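Local coordinates for Gp15 protein (Listeria phage PSA, PDB 6R5W), which serves as the homotrimeric receptor-binding protein of the phage and, through the C-terminal part described here, probably recognises a receptor on the Listeria cell surface, at residues Thr112-Asp117 with Tyr166-Val171; Ser58-Val63 with Arg80-Gly85; Trp120-Ser125 with Ile139-Ser144; Val90-Ile95 with Thr159-Ile164. All coordinates share one frame; numbering follows the deposited sequence.

Interaction 1. Residues Thr112-Asp117 with Tyr166-Val171; sequences TFLAPD and YLTKEV. With CD (cadmium ion), chain I; CD (cadmium ion), chain G.
Asp117 and Lys169 meet beside a cadmium ion, which Asp117 binds through both OD1 (2.5 Å) and OD2 (2.4 Å). Lys169 NZ adds a weak, salt-bridged hydrogen bond to Asp117 OD1 at 3.4 Å. Four waters also ligate the ion, and Arg87 donates to OD2, so one carboxylate serves a metal and two cationic side chains. The lysine chain, bent at chi3 and chi4, crosses the aspartate at about a right angle. Glu170 binds a second cadmium ion through OE1 and OE2. Asp117 N donates to a lone pair of Leu167 O at 3.0 Å, almost straight at 175°. At the other end of the contact the Tyr166 hydroxyl donates to Leu114 O over 2.7 Å in the carbonyl plane, and that oxygen lies at the edge of the ring. Pro116 CB comes to 3.6 Å from Tyr166 CD2. Thr168 turns its methyl CG2 to Leu114 CA (3.7 Å), and its hydroxyl OG1 accepts the backbone N-H of Phe88; a water joins Ala115 O to Lys169 N. The loop from one antiparallel sheet is thereby laid across the end of strand 159-167 of the other, a crossing between the two layers of what appears to be a beta-sandwich domain.

Interaction 2. Residues Ser58-Val63 with Arg80-Gly85; sequences SSVQSV and RYIKFG
The beta hairpin of strands 61-65 and 72-84 opens the C-terminal domain directly after the long helix 36-57, and Gln61 paired with Tyr81 is its hydrogen-bonded antiparallel pair here. Gln61 N donates to Tyr81 O at 2.9 Å, nearly straight at 171°, and Tyr81 N returns a bond to Gln61 O at 2.8 Å. Gln61 O also receives a CA-H...O contact from Arg80 CA; Arg80 itself is paired with Ser62 in the next, non-hydrogen-bonded pair.

Tyr81 has the largest share of the packing. Its CG sits between the backbone N and the carbonyl carbon (Tyr81 chi1 58°), which folds the ring over the neighbouring strand. One face covers Gln61 CB, which lies 3.4 Å from the centroid of the Tyr81 ring in a close CH-pi contact. Glutamine suits this exposed position: its CB and CG pack on the ring, and the chain, bent at chi2, carries the polar amide beyond it. Val63 CG1 meets the same ring at its edge, and Phe88 and Phe113 pack edge-to-face with it.

The two methyls of Val60 divide, CG2 resting on Ile82 CG1 at 3.9 Å and CG1 on Arg80 CB at 4.0 Å. Ile82 packs on Phe84 of a neighbouring subunit, and Val60 on Arg87 of the same neighbour, so branched aliphatic chains here line the trimer interface.

Where the strands diverge, a water takes over the pairing, linking Ser59 O to Lys83 N. A separate water bridges backbone to side chain, 2.9 Å from Ser62 O and 2.7 Å from Tyr81 OH.

Interaction 3. Residues Trp120-Ser125 with Ile139-Ser144; sequences WNKLYS and IYLSVS
Leu123 and Tyr140 lie side by side on one face of the beta hairpin formed by strands 122-127 and 136-141, the leucine methyl CD1 sitting over a face of the tyrosine ring, 3.9 Å from its centroid. The leucine torsions (chi1 -83°, chi2 41°) swing CD1 over the ring, so that a branched aliphatic tip forms a rounded bump on the flat ring face in this CH-pi contact. The Asn121 amide fills the gap between the Tyr140 and Trp120 rings. Its CG approaches Tyr140 CD2 to 3.6 Å, with amide and ring planes 42° apart. The same amide also meets Trp120, its ND2 3.2 Å above the plane of that ring and over its centre. Gln129 of a neighbouring subunit packs on both Trp120 and Tyr140.

The opposite face of the hairpin carries Lys122, Tyr124, Ile139 and Leu141. Here Leu141 CB fits against the edge of the Tyr124 ring, 3.9 Å from CE1, the two side chains running the same way. Tyr166 fits against both of them, and Pro116 against Leu141; the Tyr124 hydroxyl hydrogen-bonds to Ile165 O. Lys122 bends away to the neighbouring subunit.

Four backbone bonds fix this register, two for Lys122 with Leu141 and two for Tyr124 with Ile139. Beyond them the chains part, Val143 CG1 tucks against Trp120 N at 3.6 Å, and a water spans the opening, donating to Asn121 OD1 at 3.0 Å and accepting from Val143 N at 2.9 Å.

Interaction 4. Residues Val90-Ile95 with Thr159-Ile164; sequences VIVSGI and TGLDGI
Leu161 N donates to Gly94 O at 2.8 Å, and Val92 N to Ile164 O at 2.9 Å, the latter nearly straight at 170°. Between these backbone bonds Gly94 N donates to Asp162 OD1 at 3.0 Å, reaching the oxygen from above the carboxylate plane, 43° out of it. The aspartate has stronger demands elsewhere: in a neighbouring subunit, Leu123 N bonds to its OD2 and Lys122 NZ makes a salt bridge to its OD1. With CG beside the backbone N (chi1 -58°), the carboxylate is brought alongside the strand, where Ser93 CA also comes within 3.2 Å of Asp162 OD1.

The chain makes a type I turn from Leu161 to Ile164, closed by Ile164 N to Leu161 O, so regular strand pairing is interrupted and the Asp162 side chain takes over a bond to the neighbouring backbone. At the backbone angles of Gly94 a CB would be jammed against the carbonyl O of Ser93, which calls for glycine. Gly160 faces Ile95 in a non-hydrogen-bonded pair.

Packing lies outside this polar centre. Val92 points at the turn and splits its branches: CG1 meets Leu161 CB and CG2 meets Ile164 CG2, each at 3.9 Å. Compact branched chains fill the space under the turn, and Leu161 and Ile164 continue onto Ile147 of the facing sheet.

A buried carboxylate held by a backbone N-H within its chain and by a lysine and a second N-H from another subunit is probably stabilised in its ionised form, and it probably couples the turn to the packing of the trimer.

How the interactions relate
Interactions 1, 2 and 4 share one antiparallel sheet: interaction 2 joins its first two strands, interaction 4 its third and fourth, and interaction 1 lies at the end of that fourth strand. Interaction 3 belongs to the other sheet and is nested along the chain inside the loops closed by interactions 1 and 4. Interaction 4 is wholly buried and combines a shared charge with aliphatic packing; interaction 3 is buried in its paired strands, with exposed Trp120 and Val143 at one end. Interactions 1, 2 and 3 have bridging waters; interaction 1 adds metal and salt-bridge chemistry. Leu114 touches Tyr81, linking interactions 1 and 2, while backbone bonds of Val90 with Tyr166 and Ile91 with Arg80 join interaction 4 to both.

Interaction 1. Residues Thr112-Asp117 with Tyr166-Val171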
loop_
_atom_site.group_PDB
_atom_site.type_symbol
_atom_site.label_atom_id
_atom_site.label_comp_id
_atom_site.label_asym_id
_atom_site.label_seq_id
_atom_site.Cartn_x
_atom_site.Cartn_y
_atom_site.Cartn_z
ATOM N N THR A 112 -2.498 23.676 -1.359
ATOM C CA THR A 112 -3.200 23.403 -2.613
ATOM C C THR A 112 -2.948 21.982 -3.168
ATOM O O THR A 112 -3.833 21.385 -3.793
ATOM C CB THR A 112 -2.830 24.472 -3.674
ATOM O OG1 THR A 112 -1.433 24.449 -3.967
ATOM C CG2 THR A 112 -3.193 25.836 -3.158
ATOM N N PHE A 113 -1.730 21.428 -3.009
ATOM C CA PHE A 113 -1.534 20.077 -3.509
ATOM C C PHE A 113 -2.314 19.007 -2.692
ATOM O O PHE A 113 -2.361 17.824 -3.114
ATOM C CB PHE A 113 -0.048 19.678 -3.564
ATOM C CG PHE A 113 0.592 19.390 -2.203
ATOM C CD1 PHE A 113 1.043 20.396 -1.398
ATOM C CD2 PHE A 113 0.746 18.090 -1.763
ATOM C CE1 PHE A 113 1.642 20.138 -0.187
ATOM C CE2 PHE A 113 1.319 17.830 -0.536
ATOM C CZ PHE A 113 1.761 18.862 0.244
ATOM N N LEU A 114 -2.921 19.381 -1.563
ATOM C CA LEU A 114 -3.789 18.465 -0.822
ATOM C C LEU A 114 -5.257 18.823 -1.021
ATOM O O LEU A 114 -6.090 18.477 -0.206
ATOM C CB LEU A 114 -3.415 18.461 0.653
ATOM C CG LEU A 114 -1.999 17.935 0.908
ATOM C CD1 LEU A 114 -1.786 17.891 2.418
ATOM C CD2 LEU A 114 -1.771 16.553 0.277
ATOM N N ALA A 115 -5.600 19.553 -2.093
ATOM C CA ALA A 115 -7.018 19.821 -2.345
ATOM C C ALA A 115 -7.777 18.509 -2.564
ATOM O O ALA A 115 -7.262 17.586 -3.199
ATOM C CB ALA A 115 -7.171 20.717 -3.585
ATOM N N PRO A 116 -9.013 18.391 -2.074
ATOM C CA PRO A 116 -9.749 17.124 -2.216
ATOM C C PRO A 116 -10.267 16.869 -3.628
ATOM O O PRO A 116 -10.579 17.812 -4.362
ATOM C CB PRO A 116 -10.926 17.286 -1.239
ATOM C CG PRO A 116 -11.128 18.753 -1.163
ATOM C CD PRO A 116 -9.734 19.384 -1.278
ATOM N N ASP A 117 -10.436 15.595 -3.967
ATOM C CA ASP A 117 -11.222 15.201 -5.133
ATOM C C ASP A 117 -12.687 15.364 -4.755
ATOM O O ASP A 117 -13.229 14.563 -4.002
ATOM C CB ASP A 117 -10.916 13.783 -5.576
ATOM C CG ASP A 117 -11.464 13.468 -6.967
ATOM O OD1 ASP A 117 -11.969 14.414 -7.539
ATOM O OD2 ASP A 117 -11.417 12.323 -7.412
ATOM N N TYR A 166 -9.551 12.111 3.685
ATOM C CA TYR A 166 -10.049 12.221 2.303
ATOM C C TYR A 166 -8.911 11.946 1.315
ATOM O O TYR A 166 -7.732 11.981 1.664
ATOM C CB TYR A 166 -10.637 13.616 2.052
ATOM C CG TYR A 166 -9.617 14.707 2.104
ATOM C CD1 TYR A 166 -9.260 15.323 3.326
ATOM C CD2 TYR A 166 -8.972 15.143 0.943
ATOM C CE1 TYR A 166 -8.353 16.278 3.376
ATOM C CE2 TYR A 166 -8.032 16.126 0.983
ATOM C CZ TYR A 166 -7.707 16.725 2.223
ATOM O OH TYR A 166 -6.740 17.688 2.323
ATOM N N LEU A 167 -9.290 11.719 0.064
ATOM C CA LEU A 167 -8.380 11.571 -1.063
ATOM C C LEU A 167 -8.311 12.825 -1.945
ATOM O O LEU A 167 -9.315 13.468 -2.210
ATOM C CB LEU A 167 -8.847 10.399 -1.938
ATOM C CG LEU A 167 -8.688 9.014 -1.323
ATOM C CD1 LEU A 167 -9.568 8.008 -1.994
ATOM C CD2 LEU A 167 -7.211 8.591 -1.386
ATOM N N THR A 168 -7.133 13.115 -2.452
ATOM C CA THR A 168 -6.887 14.164 -3.438
ATOM C C THR A 168 -7.168 13.684 -4.877
ATOM O O THR A 168 -7.550 12.541 -5.148
ATOM C CB THR A 168 -5.449 14.654 -3.295
ATOM O OG1 THR A 168 -4.629 13.565 -3.691
ATOM C CG2 THR A 168 -5.157 15.148 -1.873
ATOM N N LYS A 169 -7.046 14.630 -5.825
ATOM C CA LYS A 169 -7.253 14.319 -7.248
ATOM C C LYS A 169 -6.074 13.561 -7.875
ATOM O O LYS A 169 -4.959 13.512 -7.346
ATOM C CB LYS A 169 -7.514 15.619 -8.024
ATOM C CG LYS A 169 -8.813 16.275 -7.637
ATOM C CD LYS A 169 -9.010 17.613 -8.467
ATOM C CE LYS A 169 -10.299 17.655 -9.197
ATOM N NZ LYS A 169 -11.470 17.670 -8.289
ATOM N N GLU A 170 -6.350 12.982 -9.039
ATOM C CA GLU A 170 -5.413 12.212 -9.837
ATOM C C GLU A 170 -4.432 13.141 -10.535
ATOM O O GLU A 170 -4.715 13.671 -11.617
ATOM C CB GLU A 170 -6.208 11.421 -10.858
ATOM C CG GLU A 170 -5.513 10.217 -11.240
ATOM C CD GLU A 170 -5.482 9.333 -10.127
ATOM O OE1 GLU A 170 -6.587 8.867 -9.723
ATOM O OE2 GLU A 170 -4.335 9.096 -9.620
ATOM N N VAL A 171 -3.275 13.345 -9.917
ATOM C CA VAL A 171 -2.299 14.338 -10.373
ATOM C C VAL A 171 -0.903 13.733 -10.279
ATOM O O VAL A 171 -0.483 13.290 -9.210
ATOM C CB VAL A 171 -2.361 15.639 -9.562
ATOM C CG1 VAL A 171 -1.256 16.601 -10.097
ATOM C CG2 VAL A 171 -3.694 16.261 -9.635
HETATM CD CD CD I . -5.022 6.875 -10.444
HETATM CD CD CD G . -12.040 13.001 -9.587
HETATM O O HOH W 1 -5.914 17.422 -5.548
HETATM O O HOH W 2 -12.069 13.292 -1.815
HETATM O O HOH W 3 -9.424 13.320 -9.979
HETATM O O HOH W 4 -12.665 14.708 -11.204
HETATM O O HOH W 5 -14.452 12.379 -9.000
HETATM O O HOH W 6 -11.950 10.711 -10.688
#

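Interaction 2. Residues Ser58-Val63 with Arg80-Gly85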
loop_
_atom_site.group_PDB
_atom_site.type_symbol
_atom_site.label_atom_id
_atom_site.label_comp_id
_atom_site.label_asym_id
_atom_site.label_seq_id
_atom_site.Cartn_x
_atom_site.Cartn_y
_atom_site.Cartn_z
ATOM N N SER A 58 5.580 4.618 0.050
ATOM C CA SER A 58 4.494 4.355 0.989
ATOM C C SER A 58 4.757 4.970 2.359
ATOM O O SER A 58 4.055 4.657 3.322
ATOM C CB SER A 58 4.263 2.845 1.095
ATOM O OG SER A 58 5.371 2.225 1.675
ATOM N N SER A 59 5.745 5.823 2.454
ATOM C CA SER A 59 6.043 6.469 3.714
ATOM C C SER A 59 5.128 7.672 3.972
ATOM O O SER A 59 4.610 8.330 3.052
ATOM C CB SER A 59 7.514 6.872 3.735
ATOM O OG SER A 59 8.342 5.694 3.757
ATOM N N VAL A 60 4.880 7.905 5.255
ATOM C CA VAL A 60 3.960 8.961 5.668
ATOM C C VAL A 60 4.661 10.305 5.668
ATOM O O VAL A 60 5.694 10.487 6.306
ATOM C CB VAL A 60 3.342 8.643 7.028
ATOM C CG1 VAL A 60 2.484 9.764 7.523
ATOM C CG2 VAL A 60 2.582 7.335 7.031
ATOM N N GLN A 61 4.028 11.289 5.036
ATOM C CA GLN A 61 4.470 12.677 4.973
ATOM C C GLN A 61 3.598 13.548 5.882
ATOM O O GLN A 61 2.495 13.167 6.243
ATOM C CB GLN A 61 4.352 13.194 3.526
ATOM C CG GLN A 61 4.671 12.242 2.349
ATOM C CD GLN A 61 6.141 12.168 2.074
ATOM O OE1 GLN A 61 6.754 11.095 2.200
ATOM N NE2 GLN A 61 6.716 13.299 1.659
ATOM N N SER A 62 4.093 14.729 6.295
ATOM C CA SER A 62 3.300 15.601 7.141
ATOM C C SER A 62 3.504 17.071 6.784
ATOM O O SER A 62 4.575 17.446 6.294
ATOM C CB SER A 62 3.609 15.394 8.647
ATOM O OG SER A 62 4.813 16.012 8.943
ATOM N N VAL A 63 2.475 17.877 7.031
ATOM C CA VAL A 63 2.572 19.339 6.988
ATOM C C VAL A 63 1.839 19.913 8.177
ATOM O O VAL A 63 0.811 19.381 8.600
ATOM C CB VAL A 63 1.984 19.999 5.691
ATOM C CG1 VAL A 63 2.723 19.597 4.531
ATOM C CG2 VAL A 63 0.459 19.687 5.568
ATOM N N ARG A 80 -1.307 14.589 7.890
ATOM C CA ARG A 80 -0.415 13.520 7.468
ATOM C C ARG A 80 -0.975 12.900 6.213
ATOM O O ARG A 80 -2.202 12.826 6.048
ATOM C CB ARG A 80 -0.286 12.465 8.550
ATOM C CG ARG A 80 0.316 13.058 9.816
ATOM C CD ARG A 80 0.521 12.039 10.939
ATOM N NE ARG A 80 1.133 12.720 12.139
ATOM C CZ ARG A 80 0.441 13.242 13.143
ATOM N NH1 ARG A 80 -0.906 13.236 13.175
ATOM N NH2 ARG A 80 1.062 13.782 14.168
ATOM N N TYR A 81 -0.102 12.517 5.307
ATOM C CA TYR A 81 -0.609 12.029 4.021
ATOM C C TYR A 81 0.287 10.963 3.411
ATOM O O TYR A 81 1.502 10.910 3.657
ATOM C CB TYR A 81 -0.816 13.172 3.042
ATOM C CG TYR A 81 0.411 14.008 2.723
ATOM C CD1 TYR A 81 0.815 15.082 3.573
ATOM C CD2 TYR A 81 1.140 13.770 1.577
ATOM C CE1 TYR A 81 1.931 15.858 3.250
ATOM C CE2 TYR A 81 2.253 14.578 1.227
ATOM C CZ TYR A 81 2.644 15.582 2.078
ATOM O OH TYR A 81 3.764 16.323 1.752
ATOM N N ILE A 82 -0.344 10.108 2.630
ATOM C CA ILE A 82 0.298 8.934 2.065
ATOM C C ILE A 82 0.026 8.882 0.571
ATOM O O ILE A 82 -1.131 8.980 0.158
ATOM C CB ILE A 82 -0.235 7.654 2.711
ATOM C CG1 ILE A 82 -0.097 7.687 4.224
ATOM C CG2 ILE A 82 0.522 6.400 2.170
ATOM C CD1 ILE A 82 -0.892 6.481 4.983
ATOM N N LYS A 83 1.044 8.576 -0.216
ATOM C CA LYS A 83 0.866 8.434 -1.655
ATOM C C LYS A 83 0.206 7.103 -1.993
ATOM O O LYS A 83 0.621 6.053 -1.513
ATOM C CB LYS A 83 2.235 8.546 -2.362
ATOM C CG LYS A 83 2.157 8.482 -3.866
ATOM C CD LYS A 83 3.568 8.598 -4.480
ATOM C CE LYS A 83 3.536 8.635 -6.027
ATOM N NZ LYS A 83 3.217 7.273 -6.584
ATOM N N PHE A 84 -0.842 7.154 -2.835
ATOM C CA PHE A 84 -1.440 5.979 -3.428
ATOM C C PHE A 84 -1.600 6.261 -4.899
ATOM O O PHE A 84 -2.461 7.045 -5.263
ATOM C CB PHE A 84 -2.792 5.649 -2.808
ATOM C CG PHE A 84 -2.644 5.068 -1.441
ATOM C CD1 PHE A 84 -2.186 3.761 -1.299
ATOM C CD2 PHE A 84 -2.896 5.841 -0.316
ATOM C CE1 PHE A 84 -2.030 3.226 -0.015
ATOM C CE2 PHE A 84 -2.730 5.318 0.929
ATOM C CZ PHE A 84 -2.308 4.023 1.077
ATOM N N GLY A 85 -0.788 5.639 -5.716
ATOM C CA GLY A 85 -0.778 5.953 -7.134
ATOM C C GLY A 85 -0.437 7.409 -7.328
ATOM O O GLY A 85 0.526 7.919 -6.792
HETATM O O HOH W 7 3.729 8.274 0.576
HETATM O O HOH W 8 5.192 17.765 3.491
#

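Interaction 3. Residues Trp120-Ser125 with Ile139-Ser144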
loop_
_atom_site.group_PDB
_atom_site.type_symbol
_atom_site.label_atom_id
_atom_site.label_comp_id
_atom_site.label_asym_id
_atom_site.label_seq_id
_atom_site.Cartn_x
_atom_site.Cartn_y
_atom_site.Cartn_z
ATOM N N TRP A 120 -17.904 19.909 -4.634
ATOM C CA TRP A 120 -18.465 20.860 -3.690
ATOM C C TRP A 120 -17.946 20.443 -2.310
ATOM O O TRP A 120 -17.073 19.569 -2.193
ATOM C CB TRP A 120 -20.015 20.852 -3.773
ATOM C CG TRP A 120 -20.667 22.113 -3.179
ATOM C CD1 TRP A 120 -20.658 23.376 -3.705
ATOM C CD2 TRP A 120 -21.460 22.175 -1.999
ATOM N NE1 TRP A 120 -21.357 24.238 -2.881
ATOM C CE2 TRP A 120 -21.880 23.518 -1.840
ATOM C CE3 TRP A 120 -21.846 21.221 -1.031
ATOM C CZ2 TRP A 120 -22.674 23.940 -0.751
ATOM C CZ3 TRP A 120 -22.621 21.632 0.037
ATOM C CH2 TRP A 120 -23.048 23.007 0.156
ATOM N N ASN A 121 -18.455 21.082 -1.279
ATOM C CA ASN A 121 -17.997 20.755 0.075
ATOM C C ASN A 121 -18.194 19.289 0.388
ATOM O O ASN A 121 -19.178 18.695 0.008
ATOM C CB ASN A 121 -18.767 21.567 1.106
ATOM C CG ASN A 121 -18.528 23.007 0.945
ATOM O OD1 ASN A 121 -17.438 23.467 1.099
ATOM N ND2 ASN A 121 -19.570 23.744 0.600
ATOM N N LYS A 122 -17.271 18.716 1.171
ATOM C CA LYS A 122 -17.453 17.428 1.823
ATOM C C LYS A 122 -17.816 17.672 3.293
ATOM O O LYS A 122 -17.252 18.569 3.955
ATOM C CB LYS A 122 -16.163 16.620 1.696
ATOM C CG LYS A 122 -15.804 16.252 0.217
ATOM C CD LYS A 122 -14.374 15.671 0.068
ATOM C CE LYS A 122 -14.310 14.335 0.751
ATOM N NZ LYS A 122 -15.086 13.373 0.086
ATOM N N LEU A 123 -18.723 16.848 3.812
ATOM C CA LEU A 123 -19.335 17.076 5.120
ATOM C C LEU A 123 -18.862 16.031 6.126
ATOM O O LEU A 123 -19.038 14.836 5.899
ATOM C CB LEU A 123 -20.865 16.981 5.072
ATOM C CG LEU A 123 -21.631 18.222 4.625
ATOM C CD1 LEU A 123 -21.047 18.969 3.490
ATOM C CD2 LEU A 123 -23.143 17.815 4.388
ATOM N N TYR A 124 -18.387 16.486 7.270
ATOM C CA TYR A 124 -17.879 15.606 8.318
ATOM C C TYR A 124 -18.514 15.889 9.660
ATOM O O TYR A 124 -18.641 17.061 10.058
ATOM C CB TYR A 124 -16.364 15.802 8.459
ATOM C CG TYR A 124 -15.569 15.336 7.269
ATOM C CD1 TYR A 124 -15.323 16.177 6.189
ATOM C CD2 TYR A 124 -15.105 13.999 7.202
ATOM C CE1 TYR A 124 -14.576 15.738 5.106
ATOM C CE2 TYR A 124 -14.382 13.556 6.103
ATOM C CZ TYR A 124 -14.123 14.415 5.072
ATOM O OH TYR A 124 -13.412 14.004 3.958
ATOM N N SER A 125 -18.842 14.812 10.369
ATOM C CA SER A 125 -19.240 14.876 11.784
ATOM C C SER A 125 -17.981 14.857 12.653
ATOM O O SER A 125 -17.106 14.013 12.463
ATOM C CB SER A 125 -20.116 13.685 12.133
ATOM O OG SER A 125 -20.377 13.716 13.552
ATOM N N ILE A 139 -18.684 19.918 10.035
ATOM C CA ILE A 139 -17.523 20.568 9.454
ATOM C C ILE A 139 -17.549 20.322 7.944
ATOM O O ILE A 139 -17.713 19.185 7.499
ATOM C CB ILE A 139 -16.190 20.064 10.073
ATOM C CG1 ILE A 139 -16.213 20.303 11.577
ATOM C CG2 ILE A 139 -15.038 20.725 9.382
ATOM C CD1 ILE A 139 -14.844 19.951 12.280
ATOM N N TYR A 140 -17.350 21.381 7.175
ATOM C CA TYR A 140 -17.203 21.273 5.752
ATOM C C TYR A 140 -15.754 21.341 5.335
ATOM O O TYR A 140 -14.996 22.160 5.830
ATOM C CB TYR A 140 -17.928 22.385 5.005
ATOM C CG TYR A 140 -19.421 22.426 5.073
ATOM C CD1 TYR A 140 -20.146 21.694 5.964
ATOM C CD2 TYR A 140 -20.113 23.303 4.213
ATOM C CE1 TYR A 140 -21.564 21.798 6.022
ATOM C CE2 TYR A 140 -21.496 23.405 4.257
ATOM C CZ TYR A 140 -22.194 22.698 5.162
ATOM O OH TYR A 140 -23.539 22.805 5.246
ATOM N N LEU A 141 -15.354 20.462 4.423
ATOM C CA LEU A 141 -14.044 20.568 3.783
ATOM C C LEU A 141 -14.328 21.127 2.405
ATOM O O LEU A 141 -14.967 20.429 1.619
ATOM C CB LEU A 141 -13.368 19.197 3.666
ATOM C CG LEU A 141 -12.020 19.209 3.006
ATOM C CD1 LEU A 141 -10.981 19.985 3.849
ATOM C CD2 LEU A 141 -11.445 17.812 2.666
ATOM N N SER A 142 -13.825 22.323 2.102
ATOM C CA SER A 142 -14.148 22.972 0.823
ATOM C C SER A 142 -13.272 22.433 -0.306
ATOM O O SER A 142 -12.250 21.798 -0.087
ATOM C CB SER A 142 -13.962 24.497 0.944
ATOM O OG SER A 142 -12.557 24.822 0.817
ATOM N N VAL A 143 -13.652 22.744 -1.558
ATOM C CA VAL A 143 -12.888 22.325 -2.684
ATOM C C VAL A 143 -11.482 22.953 -2.707
ATOM O O VAL A 143 -10.587 22.400 -3.346
ATOM C CB VAL A 143 -13.598 22.614 -4.037
ATOM C CG1 VAL A 143 -14.877 21.807 -4.121
ATOM C CG2 VAL A 143 -13.848 24.078 -4.214
ATOM N N SER A 144 -11.286 24.070 -2.045
ATOM C CA SER A 144 -9.974 24.674 -1.933
ATOM C C SER A 144 -9.295 24.238 -0.641
ATOM O O SER A 144 -8.288 24.830 -0.236
ATOM C CB SER A 144 -10.091 26.183 -2.009
ATOM O OG SER A 144 -10.991 26.714 -1.067
HETATM O O HOH W 9 -14.356 19.471 -0.995
HETATM O O HOH W 10 -16.342 23.872 -1.667
#

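Interaction 4. Residues Val90-Ile95 with Thr159-Ile164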
loop_
_atom_site.group_PDB
_atom_site.type_symbol
_atom_site.label_atom_id
_atom_site.label_comp_id
_atom_site.label_asym_id
_atom_site.label_seq_id
_atom_site.Cartn_x
_atom_site.Cartn_y
_atom_site.Cartn_z
ATOM N N VAL A 90 -5.206 11.743 2.837
ATOM C CA VAL A 90 -4.895 12.825 3.766
ATOM C C VAL A 90 -5.646 12.550 5.063
ATOM O O VAL A 90 -6.856 12.273 5.044
ATOM C CB VAL A 90 -5.262 14.207 3.198
ATOM C CG1 VAL A 90 -4.982 15.303 4.264
ATOM C CG2 VAL A 90 -4.533 14.474 1.860
ATOM N N ILE A 91 -4.936 12.627 6.189
ATOM C CA ILE A 91 -5.518 12.367 7.500
ATOM C C ILE A 91 -5.201 13.558 8.400
ATOM O O ILE A 91 -4.038 13.772 8.791
ATOM C CB ILE A 91 -5.008 11.040 8.102
ATOM C CG1 ILE A 91 -5.352 9.873 7.161
ATOM C CG2 ILE A 91 -5.531 10.883 9.528
ATOM C CD1 ILE A 91 -4.730 8.569 7.527
ATOM N N VAL A 92 -6.194 14.367 8.677
ATOM C CA VAL A 92 -6.004 15.590 9.479
ATOM C C VAL A 92 -6.005 15.226 10.961
ATOM O O VAL A 92 -6.614 14.259 11.384
ATOM C CB VAL A 92 -7.105 16.645 9.170
ATOM C CG1 VAL A 92 -6.885 17.950 9.891
ATOM C CG2 VAL A 92 -7.165 16.871 7.673
ATOM N N SER A 93 -5.321 16.022 11.778
ATOM C CA SER A 93 -5.314 15.843 13.224
ATOM C C SER A 93 -5.215 17.220 13.907
ATOM O O SER A 93 -4.684 18.191 13.341
ATOM C CB SER A 93 -4.109 14.945 13.696
ATOM O OG SER A 93 -2.927 15.671 13.506
ATOM N N GLY A 94 -5.645 17.240 15.161
ATOM C CA GLY A 94 -5.560 18.394 16.005
ATOM C C GLY A 94 -6.904 18.858 16.527
ATOM O O GLY A 94 -7.947 18.268 16.255
ATOM N N ILE A 95 -6.843 19.909 17.380
ATOM C CA ILE A 95 -7.999 20.441 18.067
ATOM C C ILE A 95 -7.896 21.952 18.014
ATOM O O ILE A 95 -6.827 22.509 18.295
ATOM C CB ILE A 95 -8.075 19.970 19.518
ATOM C CG1 ILE A 95 -8.146 18.424 19.601
ATOM C CG2 ILE A 95 -9.297 20.581 20.284
ATOM C CD1 ILE A 95 -8.067 17.907 21.048
ATOM N N THR A 159 -13.035 22.151 19.265
ATOM C CA THR A 159 -13.550 21.276 18.211
ATOM C C THR A 159 -12.425 20.419 17.615
ATOM O O THR A 159 -11.362 20.931 17.212
ATOM C CB THR A 159 -14.239 22.122 17.126
ATOM O OG1 THR A 159 -15.395 22.747 17.720
ATOM C CG2 THR A 159 -14.748 21.250 16.024
ATOM N N GLY A 160 -12.657 19.099 17.538
ATOM C CA GLY A 160 -11.632 18.218 17.003
ATOM C C GLY A 160 -11.610 18.112 15.486
ATOM O O GLY A 160 -12.653 18.192 14.838
ATOM N N LEU A 161 -10.416 17.936 14.922
ATOM C CA LEU A 161 -10.241 17.750 13.475
ATOM C C LEU A 161 -9.807 16.323 13.105
ATOM O O LEU A 161 -9.571 16.040 11.920
ATOM C CB LEU A 161 -9.207 18.713 12.922
ATOM C CG LEU A 161 -9.411 20.205 13.159
ATOM C CD1 LEU A 161 -8.365 20.963 12.439
ATOM C CD2 LEU A 161 -10.805 20.624 12.732
ATOM N N ASP A 162 -9.694 15.420 14.094
ATOM C CA ASP A 162 -9.096 14.108 13.892
ATOM C C ASP A 162 -9.914 13.170 13.011
ATOM O O ASP A 162 -9.385 12.132 12.629
ATOM C CB ASP A 162 -8.858 13.455 15.284
ATOM C CG ASP A 162 -7.976 14.298 16.148
ATOM O OD1 ASP A 162 -6.836 14.500 15.710
ATOM O OD2 ASP A 162 -8.407 14.795 17.253
ATOM N N GLY A 163 -11.166 13.479 12.676
ATOM C CA GLY A 163 -11.956 12.656 11.796
ATOM C C GLY A 163 -11.967 13.057 10.331
ATOM O O GLY A 163 -12.626 12.429 9.502
ATOM N N ILE A 164 -11.221 14.059 9.944
ATOM C CA ILE A 164 -11.233 14.537 8.569
ATOM C C ILE A 164 -10.192 13.733 7.784
ATOM O O ILE A 164 -8.977 13.954 7.914
ATOM C CB ILE A 164 -10.947 16.044 8.524
ATOM C CG1 ILE A 164 -12.012 16.809 9.326
ATOM C CG2 ILE A 164 -10.968 16.485 7.028
ATOM C CD1 ILE A 164 -11.648 18.209 9.486
#